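Local coordinates for protein arabinosyltransferase C (Mycobacterium tuberculosis, PDB 3PTY) that probably polymerises arabinose into the arabinan of arabinogalactan and ends in a lectin-like carbohydrate-binding domain, the part in this structure, at residues K29-A34 with F273-P278; D36-L41 with P248-L253; N115-R120 with T130-S135; T168-F173 with W239-P244. One frame throughout, in Å; residues are numbered along the deposited sequence.

Interaction 1. Residues K29-A34 with F273-P278; sequences KTCGLA and FPCQRP. With AFO (octyl alpha-D-arabinofuranoside), chain B.
Cys-31 and Cys-275 are joined by a disulfide, a clear case of two loops far apart in sequence being tied at one point and then packed beside it. SG of Cys-31 lies 2.1 Å from SG of Cys-275, and the torsion about the S–S bond, -83°, is close to the relaxed right angle. Beside the bridge, CG of Pro-274 rests 3.8 Å from C of Cys-31, setting the proline ring against the peptide that leads to Gly-32.

Leu-33 can be followed outward. Its CB stands over one face of the Phe-273 ring, 4.3 Å from the centroid and displaced toward the rim, a CH-pi contact. A chi1 of -169°, with CG opposite the backbone N, carries the branch on past the CZ corner, where CD2 closes to 3.6 Å from CZ of Phe-273. Ala-34 continues the apolar patch at the CD2 side of the same ring.

A water bridges the polar groups of the two loops, donating to O of Cys-31 and to OE1 of Gln-276 while accepting from N of Cys-275. The bend of the Gln-276 chain at chi2 (60°) brings OE1 to this water, and NE2 is held by Gln-254. Farther along, CG of Pro-278 lies 3.8 Å from C5 of the octyl arabinofuranoside.

Leu-268 of the second subunit packs on Leu-33 and Phe-273. Within the chain, Gln-254 of helix 253-257 touches both cysteines. Segment 29-34 links helix 18-28 to strand 37-40; segment 273-278 runs into the short, weakly bonded strand 277-278, outermost in the mixed sheet within this chain.

Interaction 2. Residues D36-L41 with P248-L253; sequences DVLVEL and PRVRTL
Val-39 and Arg-251 form an antiparallel hydrogen-bonded pair: N of Val-39 donates to O of Arg-251 over 2.7 Å, almost straight at 173°, and N of Arg-251 returns a longer bond to O of Val-39, 3.1 Å. Next to them Leu-38 and Thr-252 make the non-hydrogen-bonded pair. One step further N of Leu-253 reaches O of Val-37 at 2.8 Å. The pairing is short, and toward Pro-248 the chains diverge.

Strand 251-252 is thereby added to the edge of the mixed sheet next to 37-40, and it illustrates a strand passing straight into a helix: Thr-252 is the N-cap of helix 253-257, its OG1 accepting from N of Asn-255.

Leu-38 and Thr-252 share one face of the sheet, Val-39 and Arg-251 the other, where NH2 of Arg-251 bonds Asn-255. CD2 of Leu-38 meets CG2 of Thr-252 at 4.0 Å, and CB of Leu-38 lies against CB of Val-250. Leu-253, at the start of the helix, receives CG2 of Val-39 against its CA and CB and runs beside Val-37, whose CG1 is 3.9 Å from CD1 of Leu-253. Glu-40, extended with CG anti to the backbone N (chi1 176°), carries its carboxylate across Pro-248, OE2 lying 3.3 Å from CB of the proline. A water connects that OE2 to N of Arg-249. Arg-246 forms a salt bridge with OE2, and Tyr-330 bonds OE1.

Interaction 3. Residues N115-R120 with T130-S135; sequences NGSRAR and TPVLGS
Asn-115 grips Val-132 by both polar atoms of the residue's backbone, a contact between a loop side chain and the approach to a strand. It sits at the rim of the large antiparallel sheet, where strand 133-134 is an outermost strand within the chain, and it illustrates how one side-chain amide can use both its oxygen and its nitrogen on a single residue's backbone.

OD1 of Asn-115 accepts from N of Val-132 at 3.1 Å (164° at the hydrogen), and ND2 of Asn-115 donates to O of Val-132, also at 3.1 Å. The second bond lies in the plane of the asparagine amide, but at each acceptor the donor stands above the carbonyl plane, so neither carbonyl is met on a lone pair. The group is delivered by a chi1 of 80°, which swings CG between the backbone N and carbonyl carbon of Asn-115. CB of Pro-131 touches that CG at 3.7 Å, the two side chains crossing at about a right angle, while CD2 of Leu-133 approaches ND2 to 3.6 Å.

Ser-117 extends the contact along the loop: its OG is 4.1 Å from CB of Val-132. That hydroxyl also closes an ST turn by accepting from N of Ala-119, and it bonds to O of Pro-69. Beyond Val-132, Leu-133 and Ser-135 pair with Leu-242 and Ile-240 of the neighbouring strand, and OG of Ser-135 bonds to the calcium ligand Asp-231.

Because one amide atom must accept and the other donate, the two bonds fix which way round the Asn-115 amide lies and restrict its rotation.

Interaction 4. Residues T168-F173 with W239-P244; sequences TAAGRF and WIALTP. With PO4 (phosphate ion), chain D.
Arg-172 and Trp-239 clasp a phosphate ion, probably a crystallisation component, in an example of an anion held by converging N-H groups. NH1 of Arg-172 gives a hydrogen bond of 2.7 Å to O4, and NH2 of Arg-172 one of 2.8 Å to O1, so the guanidinium edge spans two oxygens. NE1 of Trp-239 adds a third at 2.8 Å, again to O4, with the phosphorus in the indole plane. All three bonds are nearly straight.

One face of the indole lies against strand 168-171. A Trp-239 chi1 of 53° turns CG between the backbone N and carbonyl carbon and brings the six-membered ring over Gly-171, whose CA is 3.4 Å from the centroid and almost on the ring normal: a close CH-pi contact. CB of Ala-170 touches CH2 of the same ring, and Trp-136 meets the indole edge-to-face. O of Gln-237 gives NH1 of Arg-172 a second partner.

Behind this site the strands pair antiparallel. N of Ala-170 donates to O of Ala-241 (3.0 Å), and N of Ala-241 to O of Ala-170 (2.9 Å); CG1 of Ile-240 packs on CB of Phe-173. At the far end OG1 of Thr-243 donates to O of Thr-168 at 2.8 Å, in the carbonyl plane and on a lone pair; a water accepts from N of Thr-168 and donates to that hydroxyl.

In the large antiparallel sheet of this lectin-like domain, strand 164-171 is flanked by 209-214 and 240-242, and the latter by 133-134, with Leu-242 packing on Leu-146 of strand 144-152.

How the interactions relate
The four contacts fall into two pairs on opposite sides of the chain's centre. Interactions 1 and 2 touch around the mixed sheet: NZ of Lys-29 and OD1 of Asp-36 form a salt bridge of 2.9 Å, and Ala-34 and Gln-276 pack on Leu-253. Interactions 3 and 4, centres 11 Å apart, share the antiparallel sheet. Interaction 4 is nested within the loop closed by interaction 2, their centres about 22 Å apart. The bound arabinofuranoside touches interaction 1, and another copy lies about 7 Å from the Leu-33 side chain. Calcium belongs to the other pair, about 5 Å from the side chain of Trp-239 and 13 Å from that of Leu-133.

Interaction 1. Residues K29-A34 with F273-P278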
loop_
_atom_site.group_PDB
_atom_site.type_symbol
_atom_site.label_atom_id
_atom_site.label_comp_id
_atom_site.label_asym_id
_atom_site.label_seq_id
_atom_site.Cartn_x
_atom_site.Cartn_y
_atom_site.Cartn_z
ATOM N N LYS A 29 10.613 10.229 19.037
ATOM C CA LYS A 29 10.274 9.013 19.769
ATOM C C LYS A 29 11.293 7.920 19.464
ATOM O O LYS A 29 11.650 7.697 18.306
ATOM C CB LYS A 29 8.863 8.544 19.400
ATOM C CG LYS A 29 7.763 9.530 19.786
ATOM C CD LYS A 29 6.503 9.323 18.958
ATOM C CE LYS A 29 5.425 10.342 19.318
ATOM N NZ LYS A 29 4.982 10.207 20.741
ATOM N N THR A 30 11.758 7.240 20.503
ATOM C CA THR A 30 12.759 6.194 20.341
ATOM C C THR A 30 12.336 5.178 19.288
ATOM O O THR A 30 13.103 4.842 18.384
ATOM C CB THR A 30 13.017 5.450 21.665
ATOM O OG1 THR A 30 13.300 6.400 22.700
ATOM C CG2 THR A 30 14.193 4.493 21.517
ATOM N N CYS A 31 11.107 4.692 19.398
ATOM C CA CYS A 31 10.637 3.685 18.460
ATOM C C CYS A 31 9.555 4.231 17.529
ATOM O O CYS A 31 8.691 3.496 17.048
ATOM C CB CYS A 31 10.211 2.421 19.208
ATOM S SG CYS A 31 11.659 1.533 19.922
ATOM N N GLY A 32 9.644 5.530 17.254
ATOM C CA GLY A 32 8.784 6.172 16.281
ATOM C C GLY A 32 7.309 5.943 16.543
ATOM O O GLY A 32 6.826 6.113 17.660
ATOM N N LEU A 33 6.592 5.553 15.500
ATOM C CA LEU A 33 5.146 5.390 15.579
ATOM C C LEU A 33 4.728 4.190 16.439
ATOM O O LEU A 33 3.584 4.103 16.877
ATOM C CB LEU A 33 4.581 5.253 14.162
ATOM C CG LEU A 33 3.070 5.315 13.963
ATOM C CD1 LEU A 33 2.506 6.612 14.531
ATOM C CD2 LEU A 33 2.761 5.187 12.483
ATOM N N ALA A 34 5.653 3.265 16.688
ATOM C CA ALA A 34 5.325 2.058 17.452
ATOM C C ALA A 34 4.895 2.380 18.886
ATOM O O ALA A 34 4.245 1.572 19.548
ATOM C CB ALA A 34 6.509 1.079 17.457
ATOM N N PHE A 273 8.810 3.022 11.682
ATOM C CA PHE A 273 8.877 1.937 12.663
ATOM C C PHE A 273 10.316 1.450 12.791
ATOM O O PHE A 273 10.621 0.303 12.463
ATOM C CB PHE A 273 7.963 0.775 12.244
ATOM C CG PHE A 273 6.493 1.110 12.297
ATOM C CD1 PHE A 273 5.833 1.573 11.170
ATOM C CD2 PHE A 273 5.782 0.977 13.478
ATOM C CE1 PHE A 273 4.476 1.891 11.222
ATOM C CE2 PHE A 273 4.437 1.298 13.541
ATOM C CZ PHE A 273 3.781 1.751 12.406
ATOM N N PRO A 274 11.207 2.326 13.273
ATOM C CA PRO A 274 12.649 2.057 13.266
ATOM C C PRO A 274 13.048 0.870 14.143
ATOM O O PRO A 274 14.093 0.278 13.892
ATOM C CB PRO A 274 13.238 3.355 13.835
ATOM C CG PRO A 274 12.129 3.902 14.693
ATOM C CD PRO A 274 10.912 3.650 13.848
ATOM N N CYS A 275 12.242 0.525 15.147
ATOM C CA CYS A 275 12.611 -0.554 16.068
ATOM C C CYS A 275 12.081 -1.922 15.643
ATOM O O CYS A 275 12.429 -2.935 16.246
ATOM C CB CYS A 275 12.149 -0.251 17.501
ATOM S SG CYS A 275 12.855 1.253 18.256
ATOM N N GLN A 276 11.226 -1.961 14.623
ATOM C CA GLN A 276 10.709 -3.243 14.140
ATOM C C GLN A 276 11.695 -3.907 13.189
ATOM O O GLN A 276 12.320 -3.238 12.375
ATOM C CB GLN A 276 9.355 -3.075 13.446
ATOM C CG GLN A 276 8.183 -3.163 14.405
ATOM C CD GLN A 276 8.259 -2.104 15.473
ATOM O OE1 GLN A 276 8.206 -0.913 15.180
ATOM N NE2 GLN A 276 8.395 -2.528 16.724
ATOM N N ARG A 277 11.812 -5.225 13.289
ATOM C CA ARG A 277 12.710 -5.997 12.434
ATOM C C ARG A 277 12.054 -6.275 11.088
ATOM O O ARG A 277 11.070 -7.011 11.014
ATOM C CB ARG A 277 13.057 -7.320 13.126
ATOM C CG ARG A 277 13.940 -8.285 12.327
ATOM C CD ARG A 277 14.084 -9.600 13.113
ATOM N NE ARG A 277 14.812 -10.642 12.394
ATOM C CZ ARG A 277 16.128 -10.825 12.474
ATOM N NH1 ARG A 277 16.871 -10.014 13.222
ATOM N NH2 ARG A 277 16.706 -11.808 11.796
ATOM N N PRO A 278 12.601 -5.699 10.008
ATOM C CA PRO A 278 11.980 -5.887 8.695
ATOM C C PRO A 278 12.260 -7.282 8.170
ATOM O O PRO A 278 13.400 -7.737 8.215
ATOM C CB PRO A 278 12.685 -4.843 7.808
ATOM C CG PRO A 278 13.466 -3.965 8.755
ATOM C CD PRO A 278 13.783 -4.827 9.937
HETATM C C1 AFO B . 14.466 0.023 6.151
HETATM O O1 AFO B . 15.630 0.612 5.566
HETATM C C2 AFO B . 13.533 1.170 6.524
HETATM O O2 AFO B . 12.182 0.922 6.112
HETATM C C3 AFO B . 13.635 1.319 8.028
HETATM O O3 AFO B . 14.116 2.628 8.316
HETATM C C4 AFO B . 14.675 0.296 8.464
HETATM O O4 AFO B . 14.824 -0.626 7.376
HETATM C C5 AFO B . 14.307 -0.424 9.760
HETATM O O5 AFO B . 15.490 -0.985 10.347
HETATM C "C1'" AFO B . 16.653 -0.326 5.241
HETATM C "C2'" AFO B . 17.909 0.470 4.908
HETATM C "C3'" AFO B . 18.896 -0.325 4.056
HETATM C "C4'" AFO B . 20.216 0.433 3.979
HETATM C "C5'" AFO B . 20.019 1.922 4.248
HETATM C "C6'" AFO B . 19.409 2.664 3.061
HETATM C "C7'" AFO B . 19.022 4.087 3.453
HETATM C "C8'" AFO B . 18.505 4.865 2.262
HETATM O O HOH W 1 9.592 1.168 15.823
#

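Interaction 2. Residues D36-L41 with P248-L253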
loop_
_atom_site.group_PDB
_atom_site.type_symbol
_atom_site.label_atom_id
_atom_site.label_comp_id
_atom_site.label_asym_id
_atom_site.label_seq_id
_atom_site.Cartn_x
_atom_site.Cartn_y
_atom_site.Cartn_z
ATOM N N ASP A 36 3.014 5.004 19.580
ATOM C CA ASP A 36 1.741 5.734 19.510
ATOM C C ASP A 36 0.570 4.890 19.008
ATOM O O ASP A 36 -0.589 5.237 19.235
ATOM C CB ASP A 36 1.883 6.985 18.643
ATOM C CG ASP A 36 2.697 8.079 19.328
ATOM O OD1 ASP A 36 3.617 7.749 20.103
ATOM O OD2 ASP A 36 2.418 9.271 19.095
ATOM N N VAL A 37 0.862 3.799 18.306
ATOM C CA VAL A 37 -0.195 2.869 17.904
ATOM C C VAL A 37 -0.516 1.970 19.093
ATOM O O VAL A 37 0.371 1.323 19.647
ATOM C CB VAL A 37 0.214 2.016 16.673
ATOM C CG1 VAL A 37 -0.859 0.973 16.347
ATOM C CG2 VAL A 37 0.451 2.910 15.461
ATOM N N LEU A 38 -1.780 1.956 19.503
ATOM C CA LEU A 38 -2.224 1.123 20.613
ATOM C C LEU A 38 -2.972 -0.089 20.069
ATOM O O LEU A 38 -3.917 0.057 19.299
ATOM C CB LEU A 38 -3.125 1.929 21.558
ATOM C CG LEU A 38 -2.469 3.160 22.193
ATOM C CD1 LEU A 38 -3.379 3.800 23.241
ATOM C CD2 LEU A 38 -1.145 2.771 22.810
ATOM N N VAL A 39 -2.552 -1.280 20.478
ATOM C CA VAL A 39 -3.031 -2.509 19.854
ATOM C C VAL A 39 -3.924 -3.282 20.810
ATOM O O VAL A 39 -3.584 -3.461 21.979
ATOM C CB VAL A 39 -1.850 -3.406 19.445
ATOM C CG1 VAL A 39 -2.349 -4.743 18.904
ATOM C CG2 VAL A 39 -0.972 -2.686 18.418
ATOM N N GLU A 40 -5.061 -3.743 20.299
ATOM C CA GLU A 40 -6.032 -4.483 21.089
ATOM C C GLU A 40 -6.069 -5.927 20.609
ATOM O O GLU A 40 -6.865 -6.278 19.741
ATOM C CB GLU A 40 -7.418 -3.839 20.942
ATOM C CG GLU A 40 -8.523 -4.584 21.658
ATOM C CD GLU A 40 -9.909 -4.011 21.376
ATOM O OE1 GLU A 40 -10.110 -3.377 20.313
ATOM O OE2 GLU A 40 -10.798 -4.214 22.228
ATOM N N LEU A 41 -5.195 -6.762 21.167
ATOM C CA LEU A 41 -5.073 -8.150 20.724
ATOM C C LEU A 41 -6.274 -9.010 21.105
ATOM O O LEU A 41 -6.591 -9.985 20.423
ATOM C CB LEU A 41 -3.815 -8.794 21.312
ATOM C CG LEU A 41 -2.478 -8.405 20.680
ATOM C CD1 LEU A 41 -1.356 -9.203 21.331
ATOM C CD2 LEU A 41 -2.520 -8.662 19.188
ATOM N N PRO A 248 -11.682 -1.062 24.832
ATOM C CA PRO A 248 -10.504 -1.869 24.473
ATOM C C PRO A 248 -9.423 -1.903 25.542
ATOM O O PRO A 248 -9.094 -0.868 26.117
ATOM C CB PRO A 248 -9.964 -1.165 23.223
ATOM C CG PRO A 248 -11.180 -0.501 22.619
ATOM C CD PRO A 248 -11.961 -0.018 23.832
ATOM N N ARG A 249 -8.878 -3.088 25.802
ATOM C CA ARG A 249 -7.654 -3.195 26.583
ATOM C C ARG A 249 -6.494 -3.208 25.591
ATOM O O ARG A 249 -6.498 -3.993 24.651
ATOM C CB ARG A 249 -7.690 -4.459 27.443
ATOM C CG ARG A 249 -8.913 -4.487 28.374
ATOM C CD ARG A 249 -8.919 -5.693 29.297
ATOM N NE ARG A 249 -7.828 -5.641 30.265
ATOM C CZ ARG A 249 -7.576 -6.592 31.158
ATOM N NH1 ARG A 249 -8.340 -7.675 31.210
ATOM N NH2 ARG A 249 -6.559 -6.459 31.999
ATOM N N VAL A 250 -5.513 -2.333 25.788
ATOM C CA VAL A 250 -4.493 -2.107 24.761
ATOM C C VAL A 250 -3.079 -2.111 25.330
ATOM O O VAL A 250 -2.888 -1.935 26.531
ATOM C CB VAL A 250 -4.708 -0.754 24.021
ATOM C CG1 VAL A 250 -6.026 -0.748 23.256
ATOM C CG2 VAL A 250 -4.654 0.410 25.007
ATOM N N ARG A 251 -2.105 -2.323 24.446
ATOM C CA ARG A 251 -0.676 -2.184 24.743
ATOM C C ARG A 251 -0.082 -1.502 23.519
ATOM O O ARG A 251 -0.656 -1.584 22.438
ATOM C CB ARG A 251 -0.020 -3.556 24.917
ATOM C CG ARG A 251 -0.518 -4.354 26.127
ATOM C CD ARG A 251 -0.359 -5.865 25.896
ATOM N NE ARG A 251 1.040 -6.263 25.732
ATOM C CZ ARG A 251 1.439 -7.412 25.190
ATOM N NH1 ARG A 251 0.551 -8.293 24.748
ATOM N NH2 ARG A 251 2.733 -7.685 25.087
ATOM N N THR A 252 1.050 -0.828 23.664
ATOM C CA THR A 252 1.647 -0.178 22.500
ATOM C C THR A 252 2.085 -1.228 21.490
ATOM O O THR A 252 2.415 -2.357 21.853
ATOM C CB THR A 252 2.875 0.656 22.870
ATOM O OG1 THR A 252 3.898 -0.223 23.345
ATOM C CG2 THR A 252 2.530 1.697 23.948
ATOM N N LEU A 253 2.097 -0.857 20.216
ATOM C CA LEU A 253 2.575 -1.763 19.182
ATOM C C LEU A 253 4.014 -2.197 19.490
ATOM O O LEU A 253 4.387 -3.350 19.262
ATOM C CB LEU A 253 2.486 -1.089 17.813
ATOM C CG LEU A 253 2.842 -1.905 16.569
ATOM C CD1 LEU A 253 2.065 -1.395 15.339
ATOM C CD2 LEU A 253 4.345 -1.883 16.315
HETATM O O HOH W 2 -10.229 -5.423 24.651
#

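Interaction 3. Residues N115-R120 with T130-S135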
loop_
_atom_site.group_PDB
_atom_site.type_symbol
_atom_site.label_atom_id
_atom_site.label_comp_id
_atom_site.label_asym_id
_atom_site.label_seq_id
_atom_site.Cartn_x
_atom_site.Cartn_y
_atom_site.Cartn_z
ATOM N N ASN A 115 -24.722 -16.773 18.908
ATOM C CA ASN A 115 -26.128 -16.557 18.572
ATOM C C ASN A 115 -26.523 -17.040 17.176
ATOM O O ASN A 115 -27.547 -16.630 16.648
ATOM C CB ASN A 115 -26.602 -15.107 18.862
ATOM C CG ASN A 115 -26.209 -14.116 17.775
ATOM O OD1 ASN A 115 -25.148 -14.223 17.153
ATOM N ND2 ASN A 115 -27.066 -13.125 17.556
ATOM N N GLY A 116 -25.709 -17.923 16.600
ATOM C CA GLY A 116 -26.070 -18.629 15.381
ATOM C C GLY A 116 -25.473 -18.089 14.093
ATOM O O GLY A 116 -25.808 -18.554 13.004
ATOM N N SER A 117 -24.595 -17.097 14.208
ATOM C CA SER A 117 -24.007 -16.474 13.027
ATOM C C SER A 117 -22.857 -17.305 12.482
ATOM O O SER A 117 -22.011 -17.772 13.239
ATOM C CB SER A 117 -23.490 -15.069 13.356
ATOM O OG SER A 117 -23.014 -14.443 12.175
ATOM N N ARG A 118 -22.826 -17.490 11.167
ATOM C CA ARG A 118 -21.667 -18.096 10.534
ATOM C C ARG A 118 -20.771 -17.037 9.869
ATOM O O ARG A 118 -19.851 -17.370 9.129
ATOM C CB ARG A 118 -22.087 -19.185 9.540
ATOM C CG ARG A 118 -22.705 -20.408 10.223
ATOM C CD ARG A 118 -23.380 -21.357 9.241
ATOM N NE ARG A 118 -22.422 -22.193 8.523
ATOM C CZ ARG A 118 -22.105 -22.035 7.239
ATOM N NH1 ARG A 118 -22.675 -21.071 6.526
ATOM N NH2 ARG A 118 -21.222 -22.844 6.666
ATOM N N ALA A 119 -21.043 -15.762 10.133
ATOM C CA ALA A 119 -20.188 -14.693 9.617
ATOM C C ALA A 119 -18.795 -14.818 10.231
ATOM O O ALA A 119 -18.660 -14.968 11.439
ATOM C CB ALA A 119 -20.788 -13.332 9.941
ATOM N N ARG A 120 -17.755 -14.777 9.406
ATOM C CA ARG A 120 -16.400 -14.814 9.942
ATOM C C ARG A 120 -16.097 -13.455 10.567
ATOM O O ARG A 120 -16.267 -12.421 9.922
ATOM C CB ARG A 120 -15.382 -15.147 8.847
ATOM C CG ARG A 120 -13.986 -15.454 9.373
ATOM C CD ARG A 120 -13.061 -15.952 8.260
ATOM N NE ARG A 120 -13.535 -17.202 7.671
ATOM C CZ ARG A 120 -13.193 -18.412 8.108
ATOM N NH1 ARG A 120 -12.368 -18.537 9.139
ATOM N NH2 ARG A 120 -13.676 -19.496 7.514
ATOM N N THR A 130 -19.190 -13.820 20.963
ATOM C CA THR A 130 -19.521 -12.595 20.243
ATOM C C THR A 130 -20.748 -12.760 19.367
ATOM O O THR A 130 -20.645 -13.227 18.238
ATOM C CB THR A 130 -18.351 -12.144 19.352
ATOM O OG1 THR A 130 -17.134 -12.183 20.109
ATOM C CG2 THR A 130 -18.589 -10.723 18.846
ATOM N N PRO A 131 -21.919 -12.373 19.886
ATOM C CA PRO A 131 -23.120 -12.363 19.047
ATOM C C PRO A 131 -22.975 -11.314 17.952
ATOM O O PRO A 131 -22.248 -10.334 18.125
ATOM C CB PRO A 131 -24.243 -11.934 20.005
ATOM C CG PRO A 131 -23.597 -11.525 21.279
ATOM C CD PRO A 131 -22.118 -11.745 21.203
ATOM N N VAL A 132 -23.676 -11.520 16.845
ATOM C CA VAL A 132 -23.686 -10.575 15.738
ATOM C C VAL A 132 -25.125 -10.424 15.292
ATOM O O VAL A 132 -25.858 -11.407 15.269
ATOM C CB VAL A 132 -22.913 -11.123 14.513
ATOM C CG1 VAL A 132 -22.756 -10.032 13.464
ATOM C CG2 VAL A 132 -21.569 -11.655 14.918
ATOM N N LEU A 133 -25.527 -9.206 14.936
ATOM C CA LEU A 133 -26.827 -8.982 14.300
ATOM C C LEU A 133 -26.684 -8.004 13.131
ATOM O O LEU A 133 -26.042 -6.957 13.270
ATOM C CB LEU A 133 -27.847 -8.454 15.312
ATOM C CG LEU A 133 -28.336 -9.426 16.394
ATOM C CD1 LEU A 133 -29.248 -8.708 17.388
ATOM C CD2 LEU A 133 -29.049 -10.654 15.784
ATOM N N GLY A 134 -27.269 -8.345 11.982
ATOM C CA GLY A 134 -27.160 -7.502 10.797
ATOM C C GLY A 134 -28.454 -7.379 10.008
ATOM O O GLY A 134 -29.320 -8.254 10.077
ATOM N N SER A 135 -28.583 -6.300 9.241
ATOM C CA SER A 135 -29.820 -6.036 8.499
ATOM C C SER A 135 -29.698 -6.311 7.004
ATOM O O SER A 135 -30.592 -5.954 6.237
ATOM C CB SER A 135 -30.271 -4.588 8.708
ATOM O OG SER A 135 -29.318 -3.693 8.156
#

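Interaction 4. Residues T168-F173 with W239-P244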
loop_
_atom_site.group_PDB
_atom_site.type_symbol
_atom_site.label_atom_id
_atom_site.label_comp_id
_atom_site.label_asym_id
_atom_site.label_seq_id
_atom_site.Cartn_x
_atom_site.Cartn_y
_atom_site.Cartn_z
ATOM N N THR A 168 -17.419 -3.078 16.942
ATOM C CA THR A 168 -17.062 -3.600 15.623
ATOM C C THR A 168 -18.317 -3.726 14.750
ATOM O O THR A 168 -19.301 -4.353 15.153
ATOM C CB THR A 168 -16.343 -4.940 15.745
ATOM O OG1 THR A 168 -15.095 -4.727 16.419
ATOM C CG2 THR A 168 -16.079 -5.544 14.361
ATOM N N ALA A 169 -18.286 -3.114 13.567
ATOM C CA ALA A 169 -19.471 -3.020 12.713
ATOM C C ALA A 169 -19.113 -3.205 11.246
ATOM O O ALA A 169 -17.965 -3.004 10.852
ATOM C CB ALA A 169 -20.157 -1.652 12.909
ATOM N N ALA A 170 -20.103 -3.587 10.443
ATOM C CA ALA A 170 -19.933 -3.669 8.996
ATOM C C ALA A 170 -21.124 -3.024 8.311
ATOM O O ALA A 170 -22.138 -2.742 8.955
ATOM C CB ALA A 170 -19.783 -5.130 8.546
ATOM N N GLY A 171 -21.001 -2.789 7.008
ATOM C CA GLY A 171 -22.102 -2.250 6.233
ATOM C C GLY A 171 -21.894 -0.825 5.761
ATOM O O GLY A 171 -20.804 -0.268 5.889
ATOM N N ARG A 172 -22.943 -0.238 5.196
ATOM C CA ARG A 172 -22.897 1.159 4.776
ATOM C C ARG A 172 -24.024 1.896 5.453
ATOM O O ARG A 172 -25.193 1.552 5.282
ATOM C CB ARG A 172 -23.048 1.290 3.258
ATOM C CG ARG A 172 -22.000 0.555 2.450
ATOM C CD ARG A 172 -22.210 0.831 0.961
ATOM N NE ARG A 172 -21.396 -0.036 0.117
ATOM C CZ ARG A 172 -21.650 -1.324 -0.085
ATOM N NH1 ARG A 172 -22.693 -1.895 0.508
ATOM N NH2 ARG A 172 -20.859 -2.043 -0.871
ATOM N N PHE A 173 -23.682 2.915 6.227
ATOM C CA PHE A 173 -24.696 3.645 6.968
ATOM C C PHE A 173 -24.182 5.021 7.339
ATOM O O PHE A 173 -22.976 5.243 7.382
ATOM C CB PHE A 173 -25.102 2.863 8.226
ATOM C CG PHE A 173 -23.932 2.373 9.044
ATOM C CD1 PHE A 173 -23.367 3.179 10.025
ATOM C CD2 PHE A 173 -23.396 1.115 8.826
ATOM C CE1 PHE A 173 -22.293 2.735 10.770
ATOM C CE2 PHE A 173 -22.323 0.660 9.575
ATOM C CZ PHE A 173 -21.770 1.467 10.547
ATOM N N TRP A 239 -26.905 -1.363 4.529
ATOM C CA TRP A 239 -27.243 -2.284 5.607
ATOM C C TRP A 239 -26.260 -2.101 6.757
ATOM O O TRP A 239 -25.222 -1.458 6.600
ATOM C CB TRP A 239 -27.229 -3.735 5.106
ATOM C CG TRP A 239 -25.948 -4.108 4.425
ATOM C CD1 TRP A 239 -25.663 -3.992 3.093
ATOM C CD2 TRP A 239 -24.771 -4.644 5.042
ATOM N NE1 TRP A 239 -24.386 -4.424 2.845
ATOM C CE2 TRP A 239 -23.816 -4.829 4.023
ATOM C CE3 TRP A 239 -24.434 -4.986 6.355
ATOM C CZ2 TRP A 239 -22.544 -5.346 4.277
ATOM C CZ3 TRP A 239 -23.171 -5.497 6.605
ATOM C CH2 TRP A 239 -22.242 -5.673 5.569
ATOM N N ILE A 240 -26.589 -2.671 7.909
ATOM C CA ILE A 240 -25.787 -2.492 9.118
ATOM C C ILE A 240 -25.600 -3.824 9.835
ATOM O O ILE A 240 -26.553 -4.581 9.981
ATOM C CB ILE A 240 -26.491 -1.534 10.109
ATOM C CG1 ILE A 240 -26.816 -0.199 9.432
ATOM C CG2 ILE A 240 -25.612 -1.295 11.342
ATOM C CD1 ILE A 240 -27.684 0.729 10.284
ATOM N N ALA A 241 -24.380 -4.108 10.279
ATOM C CA ALA A 241 -24.137 -5.260 11.147
ATOM C C ALA A 241 -23.352 -4.802 12.371
ATOM O O ALA A 241 -22.399 -4.031 12.244
ATOM C CB ALA A 241 -23.378 -6.356 10.404
ATOM N N LEU A 242 -23.749 -5.278 13.548
ATOM C CA LEU A 242 -23.142 -4.831 14.801
ATOM C C LEU A 242 -22.744 -5.996 15.690
ATOM O O LEU A 242 -23.269 -7.098 15.562
ATOM C CB LEU A 242 -24.111 -3.938 15.589
ATOM C CG LEU A 242 -24.629 -2.655 14.925
ATOM C CD1 LEU A 242 -25.653 -1.990 15.826
ATOM C CD2 LEU A 242 -23.489 -1.702 14.618
ATOM N N THR A 243 -21.814 -5.727 16.599
ATOM C CA THR A 243 -21.449 -6.662 17.655
ATOM C C THR A 243 -21.515 -5.846 18.943
ATOM O O THR A 243 -21.703 -4.630 18.882
ATOM C CB THR A 243 -20.030 -7.218 17.445
ATOM O OG1 THR A 243 -19.121 -6.126 17.267
ATOM C CG2 THR A 243 -19.980 -8.123 16.208
ATOM N N PRO A 244 -21.383 -6.498 20.112
ATOM C CA PRO A 244 -21.607 -5.749 21.361
ATOM C C PRO A 244 -20.527 -4.728 21.696
ATOM O O PRO A 244 -19.418 -4.803 21.163
ATOM C CB PRO A 244 -21.649 -6.853 22.431
ATOM C CG PRO A 244 -22.121 -8.070 21.686
ATOM C CD PRO A 244 -21.395 -7.952 20.343
HETATM P P PO4 D . -22.130 -5.455 -0.191
HETATM O O1 PO4 D . -21.280 -4.767 -1.237
HETATM O O2 PO4 D . -21.267 -5.819 0.999
HETATM O O3 PO4 D . -22.722 -6.719 -0.778
HETATM O O4 PO4 D . -23.247 -4.532 0.239
HETATM O O HOH W 3 -17.606 -4.981 19.310
#